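Local structure of periplasmic protein (Legionella pneumophila subsp. pneumophila, 4FGQ) at residues D70-P75 against L182-A187; F53-N58 against E87-I92; K26-W31 against E77-G82. The protein is a calcium-dependent periplasmic protease, probably a cysteine protease of the bacterial transglutaminase-like family within clan CA. One frame throughout, in Å; residues are numbered along the deposited sequence.

Overall arrangement
The six segments follow the chain in the order 26-31, 53-58, 70-75, 77-82, 87-92, 182-187, so the contacts interleave. Contacts 2 and 3 lie close, with centres about 11 Å apart, and both involve the helical part of the transglutaminase-like fold. Contact 1 lies about 15 Å from contact 2 and about 18 Å from contact 3, measured between centres. It brings in the C-terminal helix 183-192. Helix 86-100 and helix 75-81 connect all three: Pro-75 touches Ile-92, Lys-73 NZ bridges to Asp-81, and Phe-78 touches Phe-57. Loop 70-75 and helix 86-100 carry Tyr-71, Glu-87 and Asp-88, calcium ligands seen in a structure of this protein; these contacts probably hold both, although this chain binds no calcium.

Contact 1 of 3, residues D70-P75 against L182-A187; sequences DYWKSP and LGKWDA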
loop_
_atom_site.group_PDB
_atom_site.type_symbol
_atom_site.label_atom_id
_atom_site.label_comp_id
_atom_site.label_asym_id
_atom_site.label_seq_id
_atom_site.Cartn_x
_atom_site.Cartn_y
_atom_site.Cartn_z
ATOM N N ASP A 70 -11.509 -10.953 -2.001
ATOM C CA ASP A 70 -11.045 -11.632 -0.791
ATOM C C ASP A 70 -9.530 -11.844 -0.763
ATOM O O ASP A 70 -8.922 -11.853 0.304
ATOM C CB ASP A 70 -11.740 -12.976 -0.605
ATOM C CG ASP A 70 -13.162 -12.831 -0.118
ATOM O OD1 ASP A 70 -13.612 -11.696 0.152
ATOM O OD2 ASP A 70 -13.826 -13.867 0.014
ATOM N N TYR A 71 -8.926 -12.023 -1.934
ATOM C CA TYR A 71 -7.495 -12.312 -2.020
ATOM C C TYR A 71 -6.659 -11.041 -1.916
ATOM O O TYR A 71 -6.930 -10.056 -2.612
ATOM C CB TYR A 71 -7.195 -13.016 -3.345
ATOM C CG TYR A 71 -5.767 -13.492 -3.500
ATOM C CD1 TYR A 71 -4.849 -12.772 -4.252
ATOM C CD2 TYR A 71 -5.348 -14.676 -2.910
ATOM C CE1 TYR A 71 -3.546 -13.215 -4.401
ATOM C CE2 TYR A 71 -4.050 -15.126 -3.057
ATOM C CZ TYR A 71 -3.155 -14.391 -3.801
ATOM O OH TYR A 71 -1.865 -14.843 -3.943
ATOM N N TRP A 72 -5.643 -11.063 -1.051
ATOM C CA TRP A 72 -4.725 -9.930 -0.909
ATOM C C TRP A 72 -3.469 -10.173 -1.736
ATOM O O TRP A 72 -2.796 -11.190 -1.552
ATOM C CB TRP A 72 -4.308 -9.733 0.552
ATOM C CG TRP A 72 -5.391 -9.228 1.461
ATOM C CD1 TRP A 72 -6.737 -9.229 1.226
ATOM C CD2 TRP A 72 -5.210 -8.642 2.759
ATOM N NE1 TRP A 72 -7.405 -8.682 2.303
ATOM C CE2 TRP A 72 -6.488 -8.308 3.252
ATOM C CE3 TRP A 72 -4.090 -8.371 3.552
ATOM C CZ2 TRP A 72 -6.674 -7.723 4.510
ATOM C CZ3 TRP A 72 -4.279 -7.783 4.793
ATOM C CH2 TRP A 72 -5.559 -7.469 5.258
ATOM N N LYS A 73 -3.142 -9.244 -2.633
ATOM C CA LYS A 73 -1.987 -9.403 -3.518
ATOM C C LYS A 73 -0.690 -8.904 -2.899
ATOM O O LYS A 73 -0.652 -7.819 -2.320
ATOM C CB LYS A 73 -2.199 -8.618 -4.818
ATOM C CG LYS A 73 -3.414 -9.030 -5.628
ATOM C CD LYS A 73 -3.404 -8.296 -6.984
ATOM C CE LYS A 73 -4.715 -8.467 -7.725
ATOM N NZ LYS A 73 -4.631 -7.931 -9.121
ATOM N N SER A 74 0.378 -9.689 -3.043
ATOM C CA SER A 74 1.722 -9.193 -2.732
ATOM C C SER A 74 2.090 -8.134 -3.745
ATOM O O SER A 74 1.489 -8.087 -4.817
ATOM C CB SER A 74 2.742 -10.337 -2.799
ATOM O OG SER A 74 2.950 -10.760 -4.128
ATOM N N PRO A 75 3.075 -7.280 -3.415
ATOM C CA PRO A 75 3.562 -6.266 -4.358
ATOM C C PRO A 75 3.918 -6.848 -5.730
ATOM O O PRO A 75 3.548 -6.271 -6.748
ATOM C CB PRO A 75 4.816 -5.732 -3.663
ATOM C CG PRO A 75 4.467 -5.842 -2.190
ATOM C CD PRO A 75 3.658 -7.103 -2.070
ATOM N N LEU A 182 -3.925 -11.837 11.428
ATOM C CA LEU A 182 -4.596 -11.509 10.183
ATOM C C LEU A 182 -4.092 -12.529 9.160
ATOM O O LEU A 182 -2.995 -12.385 8.612
ATOM C CB LEU A 182 -4.203 -10.086 9.774
ATOM C CG LEU A 182 -5.115 -9.097 9.048
ATOM C CD1 LEU A 182 -6.466 -9.010 9.712
ATOM C CD2 LEU A 182 -4.448 -7.722 9.036
ATOM N N GLY A 183 -4.886 -13.573 8.928
ATOM C CA GLY A 183 -4.470 -14.719 8.132
ATOM C C GLY A 183 -3.939 -14.435 6.737
ATOM O O GLY A 183 -2.909 -14.991 6.343
ATOM N N LYS A 184 -4.633 -13.580 5.989
ATOM C CA LYS A 184 -4.241 -13.273 4.615
ATOM C C LYS A 184 -2.941 -12.507 4.577
ATOM O O LYS A 184 -2.181 -12.613 3.620
ATOM C CB LYS A 184 -5.299 -12.416 3.929
ATOM C CG LYS A 184 -6.643 -13.066 3.781
ATOM C CD LYS A 184 -7.682 -11.989 3.574
ATOM C CE LYS A 184 -9.011 -12.604 3.277
ATOM N NZ LYS A 184 -10.058 -11.575 3.029
ATOM N N TRP A 185 -2.721 -11.707 5.613
ATOM C CA TRP A 185 -1.542 -10.863 5.721
ATOM C C TRP A 185 -0.345 -11.735 6.060
ATOM O O TRP A 185 0.725 -11.590 5.475
ATOM C CB TRP A 185 -1.779 -9.801 6.799
ATOM C CG TRP A 185 -0.651 -8.831 7.038
ATOM C CD1 TRP A 185 -0.016 -8.602 8.218
ATOM C CD2 TRP A 185 -0.053 -7.938 6.081
ATOM N NE1 TRP A 185 0.948 -7.631 8.063
ATOM C CE2 TRP A 185 0.948 -7.210 6.759
ATOM C CE3 TRP A 185 -0.260 -7.694 4.722
ATOM C CZ2 TRP A 185 1.736 -6.247 6.123
ATOM C CZ3 TRP A 185 0.524 -6.742 4.089
ATOM C CH2 TRP A 185 1.510 -6.029 4.790
ATOM N N ASP A 186 -0.535 -12.643 7.012
ATOM C CA ASP A 186 0.494 -13.617 7.354
ATOM C C ASP A 186 0.904 -14.408 6.112
ATOM O O ASP A 186 2.089 -14.522 5.797
ATOM C CB ASP A 186 -0.027 -14.564 8.434
ATOM C CG ASP A 186 1.021 -15.551 8.906
ATOM O OD1 ASP A 186 2.125 -15.118 9.304
ATOM O OD2 ASP A 186 0.736 -16.768 8.877
ATOM N N ALA A 187 -0.087 -14.939 5.403
ATOM C CA ALA A 187 0.152 -15.693 4.175
ATOM C C ALA A 187 0.791 -14.828 3.091
ATOM O O ALA A 187 1.630 -15.299 2.321
ATOM C CB ALA A 187 -1.148 -16.300 3.670
HETATM O O HOH W 1 -10.348 -8.745 1.121
#
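Trp-72 and Lys-184 form a CH-pi contact between the calcium-site loop 70-75 and the first turn of the C-terminal helix 183-192. Within the transglutaminase-like protease fold, this helix lies against the loop that leads into helix 75-81. Tyr-71 of the loop is a calcium ligand in another structure of the protein; this chain holds no calcium. Trp-72 is buried and presents one indole face to the lysine. Lys-184 CD lies 3.7 Å from the centroid of the Trp-72 five-membered ring, 19° off the normal, and the two side chains cross at about a right angle. The lysine CG is anti to the carbonyl carbon (chi1 -63°), and the chain is extended beyond it. This carries the aliphatic part across the indole and the amine on to the loop backbone. There Lys-184 NZ gives a weak hydrogen bond of 3.0 Å to Asp-70 O. The Asp-70 carboxylate is further off, with Asp-70 OD1 4.6 Å from Lys-184 NZ, so its attraction is at most a general electrostatic one. The six-membered ring of Trp-72 reaches two other residues of the 182-187 segment. Trp-72 CH2 meets Leu-182 CD2 at 3.9 Å. Trp-72 CZ3 meets Trp-185 CB at 3.8 Å. Leu-182 is the N-cap residue of the helix. Trp-185 directs its own NE1 elsewhere, to Asn-160 O. Around the pair, Ile-91 of helix 86-100 and Tyr-157 of strand 153-159 also touch Trp-72. The loop is tied to helix 86-100 by Lys-73 N, which bonds Asp-88 OD1. A water lies in the indole plane at the ring edge: it accepts from Trp-72 NE1 at 3.2 Å and, weakly, from Lys-184 NZ at 3.4 Å.

Contact 2 of 3, residues F53-N58 against E87-I92; sequences FFNQFN and EDFAII
Phe-54 O accepts a hydrogen bond from Phe-57 N at 3.1 Å and also meets the ring of Phe-89 obliquely, with Phe-89 CE2 3.1 Å from Phe-54 O. Two other carbonyl oxygens lie at the edge of that ring, close to its plane. Asn-58 O is 3.4 Å from Phe-89 CE1, and Phe-57 O is 3.6 Å from Phe-89 CZ. The ring thus points end-on into the backbone of 54-58. Its slightly positive C-H rim probably suits the two oxygens at the edge. Asn-55 OD1 also passes near Phe-89 CD2, but its hydrogen bond goes to Lys-93 NZ. One turn further along helix 86-100, Ile-92 lies over a face of the Phe-54 ring. With CG1 anti to the backbone N (chi1 -172°), the branch reaches across the ring: Ile-92 CG1 is 3.9 Å from the Phe-54 centroid, 29° off the normal. The packing is tight at the ring rim, where Ile-92 CD1 is 3.4 Å from Phe-54 CE1. Phe-53 CD2 lies over the opposite face. Helices 22-38 and 75-81 lie alongside: Trp-31 meets Phe-54 edge-to-face, Phe-78 meets Phe-89 in the same way, and Asn-58 pairs with Gly-82 and Gly-84 where strands 58-59 and 83-84 run parallel.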
loop_
_atom_site.group_PDB
_atom_site.type_symbol
_atom_site.label_atom_id
_atom_site.label_comp_id
_atom_site.label_asym_id
_atom_site.label_seq_id
_atom_site.Cartn_x
_atom_site.Cartn_y
_atom_site.Cartn_z
ATOM N N PHE A 53 2.641 7.328 -8.141
ATOM C CA PHE A 53 3.125 6.258 -9.014
ATOM C C PHE A 53 2.120 5.125 -9.041
ATOM O O PHE A 53 1.719 4.668 -10.110
ATOM C CB PHE A 53 4.485 5.711 -8.544
ATOM C CG PHE A 53 5.036 4.620 -9.439
ATOM C CD1 PHE A 53 5.717 4.936 -10.598
ATOM C CD2 PHE A 53 4.873 3.283 -9.107
ATOM C CE1 PHE A 53 6.222 3.928 -11.423
ATOM C CE2 PHE A 53 5.368 2.278 -9.925
ATOM C CZ PHE A 53 6.045 2.599 -11.083
ATOM N N PHE A 54 1.719 4.661 -7.865
ATOM C CA PHE A 54 0.807 3.518 -7.842
ATOM C C PHE A 54 -0.621 3.875 -8.188
ATOM O O PHE A 54 -1.362 3.018 -8.658
ATOM C CB PHE A 54 0.935 2.752 -6.521
ATOM C CG PHE A 54 2.207 1.975 -6.451
ATOM C CD1 PHE A 54 2.438 0.962 -7.362
ATOM C CD2 PHE A 54 3.214 2.318 -5.561
ATOM C CE1 PHE A 54 3.626 0.253 -7.362
ATOM C CE2 PHE A 54 4.413 1.602 -5.552
ATOM C CZ PHE A 54 4.612 0.569 -6.456
ATOM N N ASN A 55 -1.005 5.139 -8.011
ATOM C CA ASN A 55 -2.397 5.502 -8.296
ATOM C C ASN A 55 -2.770 5.450 -9.768
ATOM O O ASN A 55 -3.957 5.485 -10.101
ATOM C CB ASN A 55 -2.780 6.848 -7.681
ATOM C CG ASN A 55 -3.172 6.715 -6.234
ATOM O OD1 ASN A 55 -3.432 5.605 -5.760
ATOM N ND2 ASN A 55 -3.208 7.833 -5.511
ATOM N N GLN A 56 -1.759 5.333 -10.628
ATOM C CA GLN A 56 -1.932 5.215 -12.082
ATOM C C GLN A 56 -2.299 3.798 -12.535
ATOM O O GLN A 56 -2.617 3.602 -13.698
ATOM C CB GLN A 56 -0.615 5.574 -12.809
ATOM C CG GLN A 56 0.380 4.378 -12.822
ATOM C CD GLN A 56 1.602 4.571 -13.672
ATOM O OE1 GLN A 56 1.512 4.693 -14.898
ATOM N NE2 GLN A 56 2.767 4.561 -13.036
ATOM N N PHE A 57 -2.203 2.806 -11.651
ATOM C CA PHE A 57 -2.438 1.405 -12.042
ATOM C C PHE A 57 -3.941 1.078 -12.138
ATOM O O PHE A 57 -4.786 1.896 -11.777
ATOM C CB PHE A 57 -1.759 0.447 -11.038
ATOM C CG PHE A 57 -0.257 0.322 -11.197
ATOM C CD1 PHE A 57 0.581 1.393 -10.968
ATOM C CD2 PHE A 57 0.312 -0.902 -11.508
ATOM C CE1 PHE A 57 1.962 1.267 -11.114
ATOM C CE2 PHE A 57 1.684 -1.041 -11.642
ATOM C CZ PHE A 57 2.512 0.054 -11.439
ATOM N N ASN A 58 -4.270 -0.110 -12.646
ATOM C CA ASN A 58 -5.658 -0.550 -12.784
ATOM C C ASN A 58 -6.313 -0.790 -11.428
ATOM O O ASN A 58 -5.793 -1.554 -10.616
ATOM C CB ASN A 58 -5.718 -1.848 -13.596
ATOM C CG ASN A 58 -5.461 -1.626 -15.070
ATOM O OD1 ASN A 58 -5.913 -0.638 -15.640
ATOM N ND2 ASN A 58 -4.740 -2.551 -15.698
ATOM N N GLU A 87 -7.190 -2.496 -1.347
ATOM C CA GLU A 87 -6.322 -3.100 -0.348
ATOM C C GLU A 87 -4.953 -3.360 -0.978
ATOM O O GLU A 87 -3.903 -3.083 -0.377
ATOM C CB GLU A 87 -6.971 -4.380 0.204
ATOM C CG GLU A 87 -8.409 -4.149 0.712
ATOM C CD GLU A 87 -9.107 -5.416 1.185
ATOM O OE1 GLU A 87 -8.716 -6.528 0.758
ATOM O OE2 GLU A 87 -10.058 -5.301 1.989
ATOM N N ASP A 88 -4.962 -3.858 -2.212
ATOM C CA ASP A 88 -3.717 -4.132 -2.925
ATOM C C ASP A 88 -2.899 -2.865 -3.188
ATOM O O ASP A 88 -1.670 -2.893 -3.098
ATOM C CB ASP A 88 -3.985 -4.865 -4.243
ATOM C CG ASP A 88 -4.853 -6.109 -4.065
ATOM O OD1 ASP A 88 -4.763 -6.795 -3.018
ATOM O OD2 ASP A 88 -5.638 -6.420 -4.985
ATOM N N PHE A 89 -3.571 -1.758 -3.506
ATOM C CA PHE A 89 -2.875 -0.476 -3.690
ATOM C C PHE A 89 -2.189 -0.057 -2.395
ATOM O O PHE A 89 -1.036 0.393 -2.397
ATOM C CB PHE A 89 -3.856 0.637 -4.085
ATOM C CG PHE A 89 -4.150 0.725 -5.567
ATOM C CD1 PHE A 89 -4.862 -0.277 -6.217
ATOM C CD2 PHE A 89 -3.777 1.850 -6.292
ATOM C CE1 PHE A 89 -5.156 -0.186 -7.565
ATOM C CE2 PHE A 89 -4.083 1.953 -7.648
ATOM C CZ PHE A 89 -4.763 0.922 -8.287
ATOM N N ALA A 90 -2.898 -0.193 -1.279
ATOM C CA ALA A 90 -2.336 0.226 0.004
ATOM C C ALA A 90 -1.132 -0.632 0.390
ATOM O O ALA A 90 -0.142 -0.128 0.933
ATOM C CB ALA A 90 -3.404 0.183 1.096
ATOM N N ILE A 91 -1.216 -1.920 0.082
ATOM C CA ILE A 91 -0.144 -2.859 0.400
ATOM C C ILE A 91 1.154 -2.561 -0.359
ATOM O O ILE A 91 2.232 -2.498 0.243
ATOM C CB ILE A 91 -0.602 -4.314 0.182
ATOM C CG1 ILE A 91 -1.644 -4.697 1.242
ATOM C CG2 ILE A 91 0.605 -5.256 0.186
ATOM C CD1 ILE A 91 -2.445 -5.952 0.887
ATOM N N ILE A 92 1.069 -2.342 -1.668
ATOM C CA ILE A 92 2.285 -2.057 -2.421
ATOM C C ILE A 92 2.859 -0.680 -2.070
ATOM O O ILE A 92 4.081 -0.507 -2.027
ATOM C CB ILE A 92 2.136 -2.292 -3.956
ATOM C CG1 ILE A 92 3.501 -2.152 -4.637
ATOM C CG2 ILE A 92 1.122 -1.337 -4.567
ATOM C CD1 ILE A 92 3.586 -2.830 -6.002
#

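Contact 3 of 3, residues K26-W31 against E77-G82; sequences KRFTAW and EFIVDG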
loop_
_atom_site.group_PDB
_atom_site.type_symbol
_atom_site.label_atom_id
_atom_site.label_comp_id
_atom_site.label_asym_id
_atom_site.label_seq_id
_atom_site.Cartn_x
_atom_site.Cartn_y
_atom_site.Cartn_z
ATOM N N LYS A 26 8.630 -3.632 -18.149
ATOM C CA LYS A 26 8.733 -2.187 -17.959
ATOM C C LYS A 26 8.190 -1.726 -16.612
ATOM O O LYS A 26 8.713 -0.778 -16.038
ATOM C CB LYS A 26 8.023 -1.424 -19.080
ATOM C CG LYS A 26 8.729 -1.486 -20.422
ATOM C CD LYS A 26 8.043 -0.584 -21.428
ATOM C CE LYS A 26 8.894 -0.403 -22.666
ATOM N NZ LYS A 26 9.535 -1.677 -23.073
ATOM N N ARG A 27 7.133 -2.365 -16.120
ATOM C CA ARG A 27 6.570 -1.984 -14.828
ATOM C C ARG A 27 7.527 -2.312 -13.683
ATOM O O ARG A 27 7.673 -1.524 -12.747
ATOM C CB ARG A 27 5.196 -2.632 -14.589
ATOM C CG ARG A 27 4.082 -2.028 -15.438
ATOM C CD ARG A 27 2.674 -2.412 -14.947
ATOM N NE ARG A 27 2.400 -3.854 -14.950
ATOM C CZ ARG A 27 2.010 -4.560 -16.007
ATOM N NH1 ARG A 27 1.859 -3.981 -17.196
ATOM N NH2 ARG A 27 1.778 -5.862 -15.876
ATOM N N PHE A 28 8.161 -3.479 -13.748
ATOM C CA PHE A 28 9.149 -3.845 -12.734
ATOM C C PHE A 28 10.312 -2.858 -12.731
ATOM O O PHE A 28 10.717 -2.356 -11.679
ATOM C CB PHE A 28 9.657 -5.281 -12.930
ATOM C CG PHE A 28 8.748 -6.329 -12.341
ATOM C CD1 PHE A 28 8.648 -6.483 -10.964
ATOM C CD2 PHE A 28 7.993 -7.155 -13.159
ATOM C CE1 PHE A 28 7.812 -7.448 -10.413
ATOM C CE2 PHE A 28 7.157 -8.117 -12.617
ATOM C CZ PHE A 28 7.064 -8.268 -11.247
ATOM N N THR A 29 10.836 -2.558 -13.911
ATOM C CA THR A 29 11.955 -1.622 -14.014
ATOM C C THR A 29 11.581 -0.246 -13.479
ATOM O O THR A 29 12.375 0.406 -12.789
ATOM C CB THR A 29 12.445 -1.505 -15.465
ATOM O OG1 THR A 29 12.964 -2.776 -15.884
ATOM C CG2 THR A 29 13.538 -0.450 -15.584
ATOM N N ALA A 30 10.358 0.184 -13.774
ATOM C CA ALA A 30 9.870 1.475 -13.302
ATOM C C ALA A 30 9.732 1.525 -11.784
ATOM O O ALA A 30 10.028 2.548 -11.162
ATOM C CB ALA A 30 8.542 1.803 -13.974
ATOM N N TRP A 31 9.282 0.419 -11.199
ATOM C CA TRP A 31 9.145 0.286 -9.750
ATOM C C TRP A 31 10.525 0.377 -9.090
ATOM O O TRP A 31 10.705 1.086 -8.093
ATOM C CB TRP A 31 8.492 -1.060 -9.445
ATOM C CG TRP A 31 8.187 -1.336 -8.015
ATOM C CD1 TRP A 31 7.996 -0.431 -7.008
ATOM C CD2 TRP A 31 8.018 -2.631 -7.434
ATOM N NE1 TRP A 31 7.728 -1.097 -5.823
ATOM C CE2 TRP A 31 7.737 -2.441 -6.065
ATOM C CE3 TRP A 31 8.087 -3.933 -7.942
ATOM C CZ2 TRP A 31 7.520 -3.515 -5.200
ATOM C CZ3 TRP A 31 7.871 -4.994 -7.075
ATOM C CH2 TRP A 31 7.592 -4.778 -5.726
ATOM N N GLU A 77 2.686 -9.506 -7.180
ATOM C CA GLU A 77 1.448 -9.882 -7.854
ATOM C C GLU A 77 0.721 -8.655 -8.411
ATOM O O GLU A 77 0.144 -8.704 -9.502
ATOM C CB GLU A 77 0.532 -10.664 -6.909
ATOM C CG GLU A 77 1.031 -12.065 -6.589
ATOM C CD GLU A 77 0.183 -12.745 -5.529
ATOM O OE1 GLU A 77 0.086 -12.199 -4.411
ATOM O OE2 GLU A 77 -0.411 -13.802 -5.825
ATOM N N PHE A 78 0.749 -7.567 -7.654
ATOM C CA PHE A 78 0.177 -6.297 -8.096
ATOM C C PHE A 78 0.863 -5.853 -9.393
ATOM O O PHE A 78 0.206 -5.476 -10.361
ATOM C CB PHE A 78 0.376 -5.245 -7.003
ATOM C CG PHE A 78 -0.305 -3.921 -7.277
ATOM C CD1 PHE A 78 0.335 -2.933 -8.009
ATOM C CD2 PHE A 78 -1.561 -3.652 -6.755
ATOM C CE1 PHE A 78 -0.273 -1.703 -8.241
ATOM C CE2 PHE A 78 -2.177 -2.424 -6.984
ATOM C CZ PHE A 78 -1.532 -1.451 -7.730
ATOM N N ILE A 79 2.189 -5.893 -9.412
ATOM C CA ILE A 79 2.935 -5.490 -10.610
ATOM C C ILE A 79 2.652 -6.391 -11.820
ATOM O O ILE A 79 2.424 -5.898 -12.934
ATOM C CB ILE A 79 4.453 -5.442 -10.340
ATOM C CG1 ILE A 79 4.779 -4.394 -9.273
ATOM C CG2 ILE A 79 5.222 -5.144 -11.619
ATOM C CD1 ILE A 79 4.572 -2.943 -9.723
ATOM N N VAL A 80 2.661 -7.705 -11.608
ATOM C CA VAL A 80 2.358 -8.648 -12.681
ATOM C C VAL A 80 0.962 -8.410 -13.256
ATOM O O VAL A 80 0.779 -8.390 -14.477
ATOM C CB VAL A 80 2.510 -10.112 -12.212
ATOM C CG1 VAL A 80 1.947 -11.076 -13.245
ATOM C CG2 VAL A 80 3.976 -10.428 -11.944
ATOM N N ASP A 81 -0.011 -8.191 -12.382
ATOM C CA ASP A 81 -1.399 -8.020 -12.815
ATOM C C ASP A 81 -1.675 -6.636 -13.390
ATOM O O ASP A 81 -2.672 -6.442 -14.094
ATOM C CB ASP A 81 -2.357 -8.263 -11.648
ATOM C CG ASP A 81 -2.381 -9.712 -11.202
ATOM O OD1 ASP A 81 -1.760 -10.553 -11.884
ATOM O OD2 ASP A 81 -3.041 -10.007 -10.183
ATOM N N GLY A 82 -0.804 -5.681 -13.078
ATOM C CA GLY A 82 -0.985 -4.310 -13.515
ATOM C C GLY A 82 -1.977 -3.542 -12.662
ATOM O O GLY A 82 -2.500 -2.500 -13.084
#
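The Schellman motif that ends helix 75-81 is gripped here by Arg-27 of helix 22-38. Arg-27 offers its guanidinium side-on to the carbonyl oxygen of Ile-79. Arg-27 NE donates to Ile-79 O at 2.9 Å, and Arg-27 NH2 donates to the same Ile-79 O at 3.0 Å. Both bonds lie in the carbonyl plane and in the guanidinium plane, which fixes the rotation of the group. Arg-27 NH2 adds a weak bond of 3.1 Å to Val-80 O. The arginine chain turns at CG-CD (chi3 -60°), and this bend swings the guanidinium on to the helix end. A positive group there would also be expected to interact favourably with the helix dipole. Gly-82, with positive phi, is the C-prime residue of the motif. Gly-82 CA lies over one face of the guanidinium, 3.7 Å from Arg-27 NE. Gly-82 N also gives a weak bond to Ile-79 O, so the carbonyl held by the arginine is part of the helix termination itself.

In this transglutaminase-like fold helix 22-38 packs against helix 75-81, whose C-terminal end leads into strand 83-84. Their short segments run at 135° to each other, with axes 9.6 Å apart at the closest. Between them, Ile-79 sends one branch to each of two rings. Ile-79 CG2 is centred over the Phe-28 ring, 3.5 Å from its centroid and only 3° off the normal. Ile-79 CG1 goes to Trp-31 instead, 3.6 Å from Trp-31 CE3. Val-80 CG2 meets the edge of the Phe-28 ring, 3.8 Å from Phe-28 CZ. Leu-16 and Ala-17 of helix 10-17 also touch Phe-28. Trp-31 NE1 bonds Thr-96 OG1 of helix 86-100, and Ile-92 of that helix touches both Trp-31 and Ile-79.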